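Local coordinates for virulence sensor protein BvgS (Bordetella pertussis, PDB 6ZJ8) that probably senses signals and relays them by histidine-kinase phosphotransfer to control virulence in the whooping-cough bacterium, here represented by its PAS domain, at residues Q116-P120 with G130-G134; T68-A72 with H85-R91; L54-G58 with T106-R110; T33-Y38 with C49-Y53. All blocks are in the same frame, centred on the assembly; numbering follows the deposited sequence.

How the contacts relate
All four contacts lie within one PAS fold, whose five-stranded antiparallel sheet runs 2-1-5-4-3, with helices 51-57 and 79-87 inserted between strands 46-49 and 99-107. Along the chain contact 4 closes first, contact 2 lies wholly between the two segments of contact 3, and contact 1 comes last. Contact 1 pairs strands 110-122 and 128-137; contact 4, centred about 12 Å away, joins it through the G133 O to Y38 N approach of 2.7 Å. Contacts 1 and 2 meet where Q116 NE2 probably makes a weak hydrogen bond to F87 O. Contacts 3 and 4 share helix 51-57, their centres about 13 Å apart. F87 of contact 2 packs on F57 of contact 3. In chain order helices 17-31 and 138-155 flank this fold, which probably passes signals on.

Contact 1: Q116-P120 with G130-G134; sequences QWTIP and GIIGG
W117 lays its indole over the backbone of G133 and G134 across an antiparallel hairpin, strands 110-122 and 128-137 of the PAS sheet. The strand segments run at 156° to each other. The ring reaches over the neighbouring strand because its CG sits between backbone N and carbonyl carbon (chi1 59°). G133 CA then stands 3.9 Å from the centroid of the W117 six-membered ring and 14° off its normal, a CH-pi contact over the face, while G134 N lies above the ring centre. At the outer end of the six-membered ring, W117 CH2 meets I132 CG2 at 4.1 Å. T118 and P120 point to the other face of the sheet, together with I131. There the I131 side chain crosses T118 obliquely, its CD1 4.0 Å from T118 CG2, and its second branch, CG2, packs beside the P120 ring. Two hydrogen-bonded pairs fix this register. W117 and G134 exchange two backbone bonds. I119 and I132 form the shorter pair, with I132 N 2.7 Å from I119 O. In the reverse direction, I119 N meets I132 O at 2.6 Å.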
loop_
_atom_site.group_PDB
_atom_site.type_symbol
_atom_site.label_atom_id
_atom_site.label_comp_id
_atom_site.label_asym_id
_atom_site.label_seq_id
_atom_site.Cartn_x
_atom_site.Cartn_y
_atom_site.Cartn_z
ATOM N N GLN A 116 7.777 4.351 -0.207
ATOM C CA GLN A 116 6.495 4.558 0.451
ATOM C C GLN A 116 6.038 6.006 0.308
ATOM O O GLN A 116 6.853 6.931 0.271
ATOM C CB GLN A 116 6.594 4.195 1.934
ATOM C CG GLN A 116 7.130 2.799 2.204
ATOM C CD GLN A 116 7.665 2.649 3.612
ATOM O OE1 GLN A 116 8.557 3.388 4.030
ATOM N NE2 GLN A 116 7.123 1.692 4.354
ATOM N N TRP A 117 4.721 6.197 0.247
ATOM C CA TRP A 117 4.165 7.527 0.032
ATOM C C TRP A 117 2.774 7.622 0.644
ATOM O O TRP A 117 2.067 6.621 0.780
ATOM C CB TRP A 117 4.101 7.855 -1.464
ATOM C CG TRP A 117 3.261 6.889 -2.238
ATOM C CD1 TRP A 117 3.656 5.688 -2.748
ATOM C CD2 TRP A 117 1.880 7.039 -2.588
ATOM N NE1 TRP A 117 2.608 5.080 -3.394
ATOM C CE2 TRP A 117 1.505 5.890 -3.311
ATOM C CE3 TRP A 117 0.924 8.034 -2.360
ATOM C CZ2 TRP A 117 0.217 5.709 -3.810
ATOM C CZ3 TRP A 117 -0.356 7.852 -2.856
ATOM C CH2 TRP A 117 -0.697 6.699 -3.574
ATOM N N THR A 118 2.390 8.846 1.011
ATOM C CA THR A 118 1.040 9.126 1.478
ATOM C C THR A 118 0.654 10.540 1.066
ATOM O O THR A 118 1.488 11.449 1.084
ATOM C CB THR A 118 0.908 8.983 3.001
ATOM O OG1 THR A 118 1.795 9.898 3.654
ATOM C CG2 THR A 118 1.228 7.563 3.443
ATOM N N ILE A 119 -0.617 10.715 0.698
ATOM C CA ILE A 119 -1.169 12.011 0.343
ATOM C C ILE A 119 -2.402 12.239 1.217
ATOM O O ILE A 119 -3.328 11.421 1.185
ATOM C CB ILE A 119 -1.553 12.107 -1.142
ATOM C CG1 ILE A 119 -0.377 11.731 -2.048
ATOM C CG2 ILE A 119 -2.036 13.516 -1.470
ATOM C CD1 ILE A 119 0.645 12.823 -2.200
ATOM N N PRO A 120 -2.473 13.309 1.997
ATOM C CA PRO A 120 -3.703 13.589 2.742
ATOM C C PRO A 120 -4.728 14.316 1.882
ATOM O O PRO A 120 -4.406 14.966 0.886
ATOM C CB PRO A 120 -3.230 14.468 3.907
ATOM C CG PRO A 120 -1.889 15.017 3.497
ATOM C CD PRO A 120 -1.452 14.350 2.217
ATOM N N GLY A 130 -8.627 11.830 5.662
ATOM C CA GLY A 130 -7.843 10.612 5.602
ATOM C C GLY A 130 -6.586 10.816 4.788
ATOM O O GLY A 130 -6.196 11.943 4.477
ATOM N N ILE A 131 -5.954 9.696 4.447
ATOM C CA ILE A 131 -4.753 9.689 3.626
ATOM C C ILE A 131 -4.903 8.633 2.541
ATOM O O ILE A 131 -5.482 7.565 2.773
ATOM C CB ILE A 131 -3.481 9.420 4.460
ATOM C CG1 ILE A 131 -3.600 8.098 5.222
ATOM C CG2 ILE A 131 -3.227 10.569 5.424
ATOM C CD1 ILE A 131 -2.314 7.308 5.255
ATOM N N ILE A 132 -4.395 8.942 1.357
ATOM C CA ILE A 132 -4.182 7.962 0.301
ATOM C C ILE A 132 -2.705 7.598 0.326
ATOM O O ILE A 132 -1.846 8.477 0.468
ATOM C CB ILE A 132 -4.596 8.517 -1.073
ATOM C CG1 ILE A 132 -6.042 9.025 -1.039
ATOM C CG2 ILE A 132 -4.446 7.444 -2.139
ATOM C CD1 ILE A 132 -6.262 10.305 -1.827
ATOM N N GLY A 133 -2.400 6.310 0.205
ATOM C CA GLY A 133 -1.016 5.895 0.309
ATOM C C GLY A 133 -0.753 4.586 -0.400
ATOM O O GLY A 133 -1.652 3.965 -0.973
ATOM N N GLY A 134 0.510 4.178 -0.348
ATOM C CA GLY A 134 0.936 2.945 -0.975
ATOM C C GLY A 134 2.448 2.884 -1.016
ATOM O O GLY A 134 3.138 3.650 -0.339
#

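Contact 2: T68-A72 with H85-R91; sequences TIPEA and HEFLLTR
E71 OE1 accepts from H85 NE2 at 3.0 Å in a nearly straight bond, N-H...O 167°. The oxygen lies in the imidazole plane, yet the donor meets it from above the carboxylate plane, and the two planes stand 69° apart. The glutamate gets there by bending at chi2 (-68°), which folds its carboxylate toward the helix end. Its other oxygen, OE2, takes a weak bond from the backbone R91 N at 3.0 Å. The T90 methyl CG2 touches E71 OE1 at 3.4 Å. The R91 guanidinium is not in contact with E71; the arginine is poorly ordered, and any electrostatic effect on the carboxylate is probably slight. In the PAS fold this one carboxylate joins the loop after helix 51-57 to the last turn of helix 79-87 and to the chain leading on to strand 99-107. Next to the polar bonds, I69 and L88 cross at about a right angle, I69 CG1 3.5 Å from L88 CD1. The second branch of I69 turns to the helix, placing CG2 3.8 Å from H85 N. On its sheet side L88 rests against Y38 and R40, and Y53 of helix 51-57 also touches it.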
loop_
_atom_site.group_PDB
_atom_site.type_symbol
_atom_site.label_atom_id
_atom_site.label_comp_id
_atom_site.label_asym_id
_atom_site.label_seq_id
_atom_site.Cartn_x
_atom_site.Cartn_y
_atom_site.Cartn_z
ATOM N N THR A 68 -7.944 -1.636 11.441
ATOM C CA THR A 68 -6.851 -0.700 11.650
ATOM C C THR A 68 -5.509 -1.418 11.731
ATOM O O THR A 68 -5.434 -2.628 11.964
ATOM C CB THR A 68 -7.062 0.115 12.933
ATOM O OG1 THR A 68 -7.094 -0.766 14.064
ATOM C CG2 THR A 68 -8.365 0.886 12.869
ATOM N N ILE A 69 -4.448 -0.641 11.529
ATOM C CA ILE A 69 -3.072 -1.089 11.726
ATOM C C ILE A 69 -2.488 -0.260 12.865
ATOM O O ILE A 69 -1.879 0.791 12.611
ATOM C CB ILE A 69 -2.226 -0.931 10.452
ATOM C CG1 ILE A 69 -3.012 -1.346 9.203
ATOM C CG2 ILE A 69 -0.940 -1.744 10.581
ATOM C CD1 ILE A 69 -3.240 -2.823 9.075
ATOM N N PRO A 70 -2.649 -0.673 14.123
ATOM C CA PRO A 70 -2.229 0.188 15.235
ATOM C C PRO A 70 -0.735 0.478 15.207
ATOM O O PRO A 70 0.069 -0.314 14.711
ATOM C CB PRO A 70 -2.618 -0.623 16.479
ATOM C CG PRO A 70 -3.664 -1.579 16.007
ATOM C CD PRO A 70 -3.292 -1.912 14.596
ATOM N N GLU A 71 -0.374 1.644 15.752
ATOM C CA GLU A 71 1.036 2.005 15.861
ATOM C C GLU A 71 1.721 1.208 16.964
ATOM O O GLU A 71 2.862 0.761 16.799
ATOM C CB GLU A 71 1.174 3.506 16.125
ATOM C CG GLU A 71 0.607 4.393 15.025
ATOM C CD GLU A 71 1.390 4.301 13.730
ATOM O OE1 GLU A 71 2.536 3.804 13.758
ATOM O OE2 GLU A 71 0.857 4.726 12.684
ATOM N N ALA A 72 1.042 1.019 18.091
ATOM C CA ALA A 72 1.599 0.257 19.196
ATOM C C ALA A 72 1.462 -1.240 18.938
ATOM O O ALA A 72 0.600 -1.694 18.181
ATOM C CB ALA A 72 0.907 0.627 20.507
ATOM N N HIS A 85 2.302 -3.013 9.142
ATOM C CA HIS A 85 2.869 -1.822 9.765
ATOM C C HIS A 85 4.189 -1.432 9.113
ATOM O O HIS A 85 4.491 -0.242 8.962
ATOM C CB HIS A 85 3.063 -2.054 11.263
ATOM C CG HIS A 85 3.443 -0.819 12.018
ATOM N ND1 HIS A 85 4.693 -0.642 12.574
ATOM C CD2 HIS A 85 2.742 0.303 12.304
ATOM C CE1 HIS A 85 4.743 0.534 13.172
ATOM N NE2 HIS A 85 3.572 1.128 13.022
ATOM N N GLU A 86 4.987 -2.423 8.710
ATOM C CA GLU A 86 6.281 -2.132 8.104
ATOM C C GLU A 86 6.121 -1.410 6.769
ATOM O O GLU A 86 6.875 -0.476 6.467
ATOM C CB GLU A 86 7.072 -3.430 7.934
ATOM C CG GLU A 86 7.489 -4.061 9.260
ATOM C CD GLU A 86 8.004 -5.482 9.111
ATOM O OE1 GLU A 86 8.039 -6.210 10.127
ATOM O OE2 GLU A 86 8.371 -5.876 7.983
ATOM N N PHE A 87 5.142 -1.818 5.961
ATOM C CA PHE A 87 4.956 -1.199 4.654
ATOM C C PHE A 87 4.299 0.171 4.745
ATOM O O PHE A 87 4.495 1.005 3.853
ATOM C CB PHE A 87 4.113 -2.103 3.756
ATOM C CG PHE A 87 4.836 -3.325 3.280
ATOM C CD1 PHE A 87 4.817 -4.491 4.024
ATOM C CD2 PHE A 87 5.536 -3.308 2.086
ATOM C CE1 PHE A 87 5.483 -5.618 3.583
ATOM C CE2 PHE A 87 6.202 -4.430 1.640
ATOM C CZ PHE A 87 6.177 -5.586 2.388
ATOM N N LEU A 88 3.517 0.418 5.791
ATOM C CA LEU A 88 2.830 1.690 5.943
ATOM C C LEU A 88 3.748 2.709 6.608
ATOM O O LEU A 88 4.850 2.394 7.062
ATOM C CB LEU A 88 1.554 1.511 6.765
ATOM C CG LEU A 88 0.569 0.483 6.210
ATOM C CD1 LEU A 88 -0.485 0.165 7.247
ATOM C CD2 LEU A 88 -0.077 0.988 4.935
ATOM N N LEU A 89 3.276 3.949 6.660
ATOM C CA LEU A 89 3.984 5.037 7.313
ATOM C C LEU A 89 3.279 5.404 8.613
ATOM O O LEU A 89 2.064 5.237 8.749
ATOM C CB LEU A 89 4.071 6.263 6.403
ATOM C CG LEU A 89 4.886 6.086 5.121
ATOM C CD1 LEU A 89 4.959 7.396 4.354
ATOM C CD2 LEU A 89 6.283 5.569 5.432
ATOM N N THR A 90 4.061 5.902 9.567
ATOM C CA THR A 90 3.516 6.272 10.865
ATOM C C THR A 90 2.500 7.400 10.716
ATOM O O THR A 90 2.536 8.186 9.763
ATOM C CB THR A 90 4.643 6.694 11.811
ATOM O OG1 THR A 90 5.710 5.740 11.744
ATOM C CG2 THR A 90 4.139 6.772 13.244
ATOM N N ARG A 91 1.578 7.472 11.673
ATOM C CA ARG A 91 0.494 8.453 11.656
ATOM C C ARG A 91 0.996 9.731 12.321
ATOM O O ARG A 91 1.096 9.810 13.549
ATOM C CB ARG A 91 -0.738 7.891 12.358
ATOM C CG ARG A 91 -2.012 8.698 12.149
ATOM C CD ARG A 91 -3.241 7.964 12.677
ATOM N NE ARG A 91 -3.169 7.712 14.115
ATOM C CZ ARG A 91 -3.506 8.594 15.053
ATOM N NH1 ARG A 91 -3.935 9.804 14.716
ATOM N NH2 ARG A 91 -3.407 8.266 16.334
#

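Contact 3: L54-G58 with T106-R110; sequences LDTFG and TLHGR
L107 CD2 is the methyl on which this small contact turns: it lies 3.4 Å from T56 O and 3.7 Å from T56 CG2. With L107 CG anti to the backbone N (chi1 175°), the side chain carries CD2 toward T56 and F57. The same methyl approaches the F57 ring obliquely, 4.1 Å from CD1, and the L107 and F57 side chains cross at about a right angle. Beside it H108 CE1 comes within 3.2 Å of T56 O, a carbon-to-oxygen approach oblique to the imidazole. F57 CA lies near that ring's plane, at its edge. The same T56 methyl, CG2, stands 3.8 Å above the F57 ring plane, over its centre. In the next shell, the T56 hydroxyl hydrogen-bonds to A52 O. Helix 51-57 of the PAS fold here meets the hairpin of strands 99-107 and 110-122 at its tip, a type I' turn from L107 to R110. That turn is closed by two backbone bonds, R110 N to L107 O at 3.0 Å and the reciprocal L107 N to R110 O. L107 CG sits over the centre of the H108 ring, and both side chains touch T56. On the helix side a Schellman motif ends the last turn, with G58 at positive phi as C-prime. Further in, F57 packs on E83 and M84.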
loop_
_atom_site.group_PDB
_atom_site.type_symbol
_atom_site.label_atom_id
_atom_site.label_comp_id
_atom_site.label_asym_id
_atom_site.label_seq_id
_atom_site.Cartn_x
_atom_site.Cartn_y
_atom_site.Cartn_z
ATOM N N LEU A 54 -3.319 -6.338 -1.129
ATOM C CA LEU A 54 -3.787 -7.539 -0.443
ATOM C C LEU A 54 -2.900 -8.742 -0.742
ATOM O O LEU A 54 -2.608 -9.541 0.155
ATOM C CB LEU A 54 -5.232 -7.832 -0.846
ATOM C CG LEU A 54 -6.237 -6.729 -0.507
ATOM C CD1 LEU A 54 -7.601 -7.033 -1.105
ATOM C CD2 LEU A 54 -6.329 -6.559 1.006
ATOM N N ASP A 55 -2.466 -8.894 -1.995
ATOM C CA ASP A 55 -1.706 -10.082 -2.373
ATOM C C ASP A 55 -0.276 -10.054 -1.846
ATOM O O ASP A 55 0.348 -11.113 -1.735
ATOM C CB ASP A 55 -1.700 -10.239 -3.894
ATOM C CG ASP A 55 -3.033 -10.726 -4.438
ATOM O OD1 ASP A 55 -3.961 -10.961 -3.635
ATOM O OD2 ASP A 55 -3.153 -10.876 -5.673
ATOM N N THR A 56 0.260 -8.875 -1.528
ATOM C CA THR A 56 1.546 -8.821 -0.844
ATOM C C THR A 56 1.534 -9.701 0.398
ATOM O O THR A 56 2.535 -10.351 0.724
ATOM C CB THR A 56 1.881 -7.379 -0.460
ATOM O OG1 THR A 56 2.090 -6.601 -1.646
ATOM C CG2 THR A 56 3.133 -7.328 0.419
ATOM N N PHE A 57 0.399 -9.742 1.096
ATOM C CA PHE A 57 0.263 -10.469 2.349
ATOM C C PHE A 57 -0.565 -11.739 2.211
ATOM O O PHE A 57 -0.697 -12.484 3.187
ATOM C CB PHE A 57 -0.363 -9.554 3.406
ATOM C CG PHE A 57 0.268 -8.194 3.469
ATOM C CD1 PHE A 57 1.402 -7.977 4.234
ATOM C CD2 PHE A 57 -0.265 -7.134 2.756
ATOM C CE1 PHE A 57 1.988 -6.727 4.291
ATOM C CE2 PHE A 57 0.319 -5.883 2.808
ATOM C CZ PHE A 57 1.446 -5.679 3.576
ATOM N N GLY A 58 -1.127 -12.003 1.034
ATOM C CA GLY A 58 -1.906 -13.208 0.839
ATOM C C GLY A 58 -3.230 -13.223 1.569
ATOM O O GLY A 58 -3.698 -14.297 1.957
ATOM N N THR A 106 11.116 -6.828 5.297
ATOM C CA THR A 106 11.318 -8.267 5.222
ATOM C C THR A 106 9.983 -8.969 5.419
ATOM O O THR A 106 9.279 -8.712 6.399
ATOM C CB THR A 106 12.330 -8.730 6.272
ATOM O OG1 THR A 106 13.566 -8.029 6.082
ATOM C CG2 THR A 106 12.578 -10.224 6.156
ATOM N N LEU A 107 9.647 -9.859 4.489
ATOM C CA LEU A 107 8.354 -10.528 4.486
ATOM C C LEU A 107 8.489 -11.814 3.689
ATOM O O LEU A 107 9.005 -11.796 2.568
ATOM C CB LEU A 107 7.271 -9.627 3.875
ATOM C CG LEU A 107 5.884 -10.248 3.696
ATOM C CD1 LEU A 107 5.221 -10.473 5.041
ATOM C CD2 LEU A 107 5.023 -9.366 2.805
ATOM N N HIS A 108 8.026 -12.922 4.265
ATOM C CA HIS A 108 8.061 -14.218 3.590
ATOM C C HIS A 108 9.494 -14.614 3.242
ATOM O O HIS A 108 9.762 -15.183 2.180
ATOM C CB HIS A 108 7.187 -14.202 2.331
ATOM C CG HIS A 108 5.764 -13.813 2.586
ATOM N ND1 HIS A 108 4.984 -13.194 1.632
ATOM C CD2 HIS A 108 4.980 -13.960 3.680
ATOM C CE1 HIS A 108 3.780 -12.973 2.130
ATOM N NE2 HIS A 108 3.751 -13.428 3.370
ATOM N N GLY A 109 10.424 -14.300 4.141
ATOM C CA GLY A 109 11.822 -14.614 3.938
ATOM C C GLY A 109 12.533 -13.774 2.902
ATOM O O GLY A 109 13.716 -14.023 2.638
ATOM N N ARG A 110 11.863 -12.788 2.308
ATOM C CA ARG A 110 12.435 -11.949 1.263
ATOM C C ARG A 110 12.445 -10.499 1.729
ATOM O O ARG A 110 11.435 -10.002 2.239
ATOM C CB ARG A 110 11.639 -12.084 -0.046
ATOM C CG ARG A 110 12.256 -13.054 -1.046
ATOM C CD ARG A 110 11.380 -13.304 -2.275
ATOM N NE ARG A 110 10.632 -12.123 -2.698
ATOM C CZ ARG A 110 9.309 -11.985 -2.605
ATOM N NH1 ARG A 110 8.555 -12.957 -2.106
ATOM N NH2 ARG A 110 8.737 -10.865 -3.021
#

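Contact 4: T33-Y38 with C49-Y53; sequences TPNPIY and CNDAY
N50 holds its CG between backbone N and carbonyl carbon (chi1 64°), a torsion that turns its amide toward the loop T33-P36 and the start of strand 37-41. I37 complements it: with CG1 anti to the backbone N, the branch methyl CG2 is left to pack 3.5 Å from N50 ND2. The amide is bound at both ends. Its ND2 donates to T33 OG1 and to N35 O, both at 2.7 Å and both close to the amide plane, using its two N-H groups. Its OD1 accepts from I37 N at 3.0 Å and from Y53 N, which approach from opposite faces of the amide plane. Four bonds thus fix the amide's rotation. N50 N also donates to I37 O. T33 OG1 has a further partner in L29 O of helix 17-31, and a water joins T33 O to A52 N. The A52 methyl packs against the loop, CB 3.3 Å from P34 O, and P36 CD lies 3.8 Å from A52 CB. Y38 and Y53 meet obliquely, planes at 70°, with Y38 CD2 3.5 Å from Y53 CE2. C49 pairs with Y38 in antiparallel, non-hydrogen-bonded fashion. The Y53 N bond to N50 OD1 is a capping bond that makes N50 the N-cap of helix 51-57, tying the loop after the N-terminal helix to the point where the first PAS hairpin, strands 37-41 and 46-49, gives way to the helices.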
loop_
_atom_site.group_PDB
_atom_site.type_symbol
_atom_site.label_atom_id
_atom_site.label_comp_id
_atom_site.label_asym_id
_atom_site.label_seq_id
_atom_site.Cartn_x
_atom_site.Cartn_y
_atom_site.Cartn_z
ATOM N N THR A 33 -4.460 -2.432 -10.856
ATOM C CA THR A 33 -3.346 -1.520 -10.667
ATOM C C THR A 33 -2.156 -2.279 -10.101
ATOM O O THR A 33 -2.324 -3.081 -9.167
ATOM C CB THR A 33 -3.716 -0.344 -9.741
ATOM O OG1 THR A 33 -4.296 -0.831 -8.525
ATOM C CG2 THR A 33 -4.702 0.582 -10.434
ATOM N N PRO A 34 -0.946 -2.078 -10.637
ATOM C CA PRO A 34 0.177 -2.953 -10.276
ATOM C C PRO A 34 0.821 -2.628 -8.939
ATOM O O PRO A 34 1.338 -3.530 -8.272
ATOM C CB PRO A 34 1.164 -2.741 -11.433
ATOM C CG PRO A 34 0.889 -1.365 -11.912
ATOM C CD PRO A 34 -0.583 -1.120 -11.700
ATOM N N ASN A 35 0.807 -1.363 -8.534
ATOM C CA ASN A 35 1.466 -1.037 -7.274
ATOM C C ASN A 35 0.461 -0.994 -6.130
ATOM O O ASN A 35 -0.676 -0.545 -6.318
ATOM C CB ASN A 35 2.177 0.314 -7.371
ATOM C CG ASN A 35 3.314 0.304 -8.372
ATOM O OD1 ASN A 35 4.067 -0.666 -8.466
ATOM N ND2 ASN A 35 3.443 1.384 -9.131
ATOM N N PRO A 36 0.835 -1.460 -4.938
ATOM C CA PRO A 36 -0.083 -1.369 -3.795
ATOM C C PRO A 36 -0.536 0.060 -3.541
ATOM O O PRO A 36 0.267 0.997 -3.545
ATOM C CB PRO A 36 0.752 -1.910 -2.631
ATOM C CG PRO A 36 1.702 -2.857 -3.271
ATOM C CD PRO A 36 2.037 -2.250 -4.609
ATOM N N ILE A 37 -1.837 0.217 -3.311
ATOM C CA ILE A 37 -2.408 1.502 -2.933
ATOM C C ILE A 37 -3.552 1.242 -1.965
ATOM O O ILE A 37 -4.275 0.248 -2.091
ATOM C CB ILE A 37 -2.889 2.308 -4.158
ATOM C CG1 ILE A 37 -3.381 3.688 -3.714
ATOM C CG2 ILE A 37 -4.002 1.576 -4.882
ATOM C CD1 ILE A 37 -3.768 4.592 -4.850
ATOM N N TYR A 38 -3.705 2.139 -0.994
ATOM C CA TYR A 38 -4.738 2.025 0.022
ATOM C C TYR A 38 -5.276 3.411 0.343
ATOM O O TYR A 38 -4.709 4.432 -0.057
ATOM C CB TYR A 38 -4.202 1.367 1.298
ATOM C CG TYR A 38 -3.021 2.106 1.888
ATOM C CD1 TYR A 38 -3.207 3.162 2.772
ATOM C CD2 TYR A 38 -1.721 1.759 1.549
ATOM C CE1 TYR A 38 -2.125 3.846 3.309
ATOM C CE2 TYR A 38 -0.637 2.435 2.078
ATOM C CZ TYR A 38 -0.844 3.478 2.953
ATOM O OH TYR A 38 0.238 4.148 3.476
ATOM N N CYS A 49 -8.174 -0.847 -0.581
ATOM C CA CYS A 49 -6.858 -1.404 -0.866
ATOM C C CYS A 49 -6.987 -2.295 -2.090
ATOM O O CYS A 49 -7.914 -3.107 -2.171
ATOM C CB CYS A 49 -6.310 -2.186 0.332
ATOM S SG CYS A 49 -7.511 -3.226 1.174
ATOM N N ASN A 50 -6.075 -2.130 -3.043
ATOM C CA ASN A 50 -6.138 -2.900 -4.273
ATOM C C ASN A 50 -5.542 -4.290 -4.054
ATOM O O ASN A 50 -5.064 -4.629 -2.969
ATOM C CB ASN A 50 -5.433 -2.149 -5.400
ATOM C CG ASN A 50 -3.947 -1.969 -5.151
ATOM O OD1 ASN A 50 -3.452 -2.185 -4.042
ATOM N ND2 ASN A 50 -3.228 -1.550 -6.185
ATOM N N ASP A 51 -5.582 -5.112 -5.106
ATOM C CA ASP A 51 -5.095 -6.482 -4.991
ATOM C C ASP A 51 -3.581 -6.537 -4.845
ATOM O O ASP A 51 -3.053 -7.494 -4.269
ATOM C CB ASP A 51 -5.532 -7.295 -6.207
ATOM C CG ASP A 51 -7.029 -7.496 -6.265
ATOM O OD1 ASP A 51 -7.718 -7.175 -5.271
ATOM O OD2 ASP A 51 -7.515 -7.978 -7.307
ATOM N N ALA A 52 -2.865 -5.537 -5.364
ATOM C CA ALA A 52 -1.424 -5.482 -5.139
ATOM C C ALA A 52 -1.123 -5.357 -3.652
ATOM O O ALA A 52 -0.192 -5.990 -3.139
ATOM C CB ALA A 52 -0.814 -4.314 -5.911
ATOM N N TYR A 53 -1.910 -4.546 -2.944
ATOM C CA TYR A 53 -1.806 -4.465 -1.493
ATOM C C TYR A 53 -2.125 -5.811 -0.853
ATOM O O TYR A 53 -1.303 -6.384 -0.125
ATOM C CB TYR A 53 -2.755 -3.378 -0.980
ATOM C CG TYR A 53 -2.642 -3.091 0.496
ATOM C CD1 TYR A 53 -3.144 -3.977 1.436
ATOM C CD2 TYR A 53 -2.046 -1.924 0.950
ATOM C CE1 TYR A 53 -3.041 -3.717 2.786
ATOM C CE2 TYR A 53 -1.940 -1.655 2.298
ATOM C CZ TYR A 53 -2.439 -2.554 3.211
ATOM O OH TYR A 53 -2.337 -2.286 4.556
HETATM O O HOH W 1 -4.156 -4.352 -7.785
#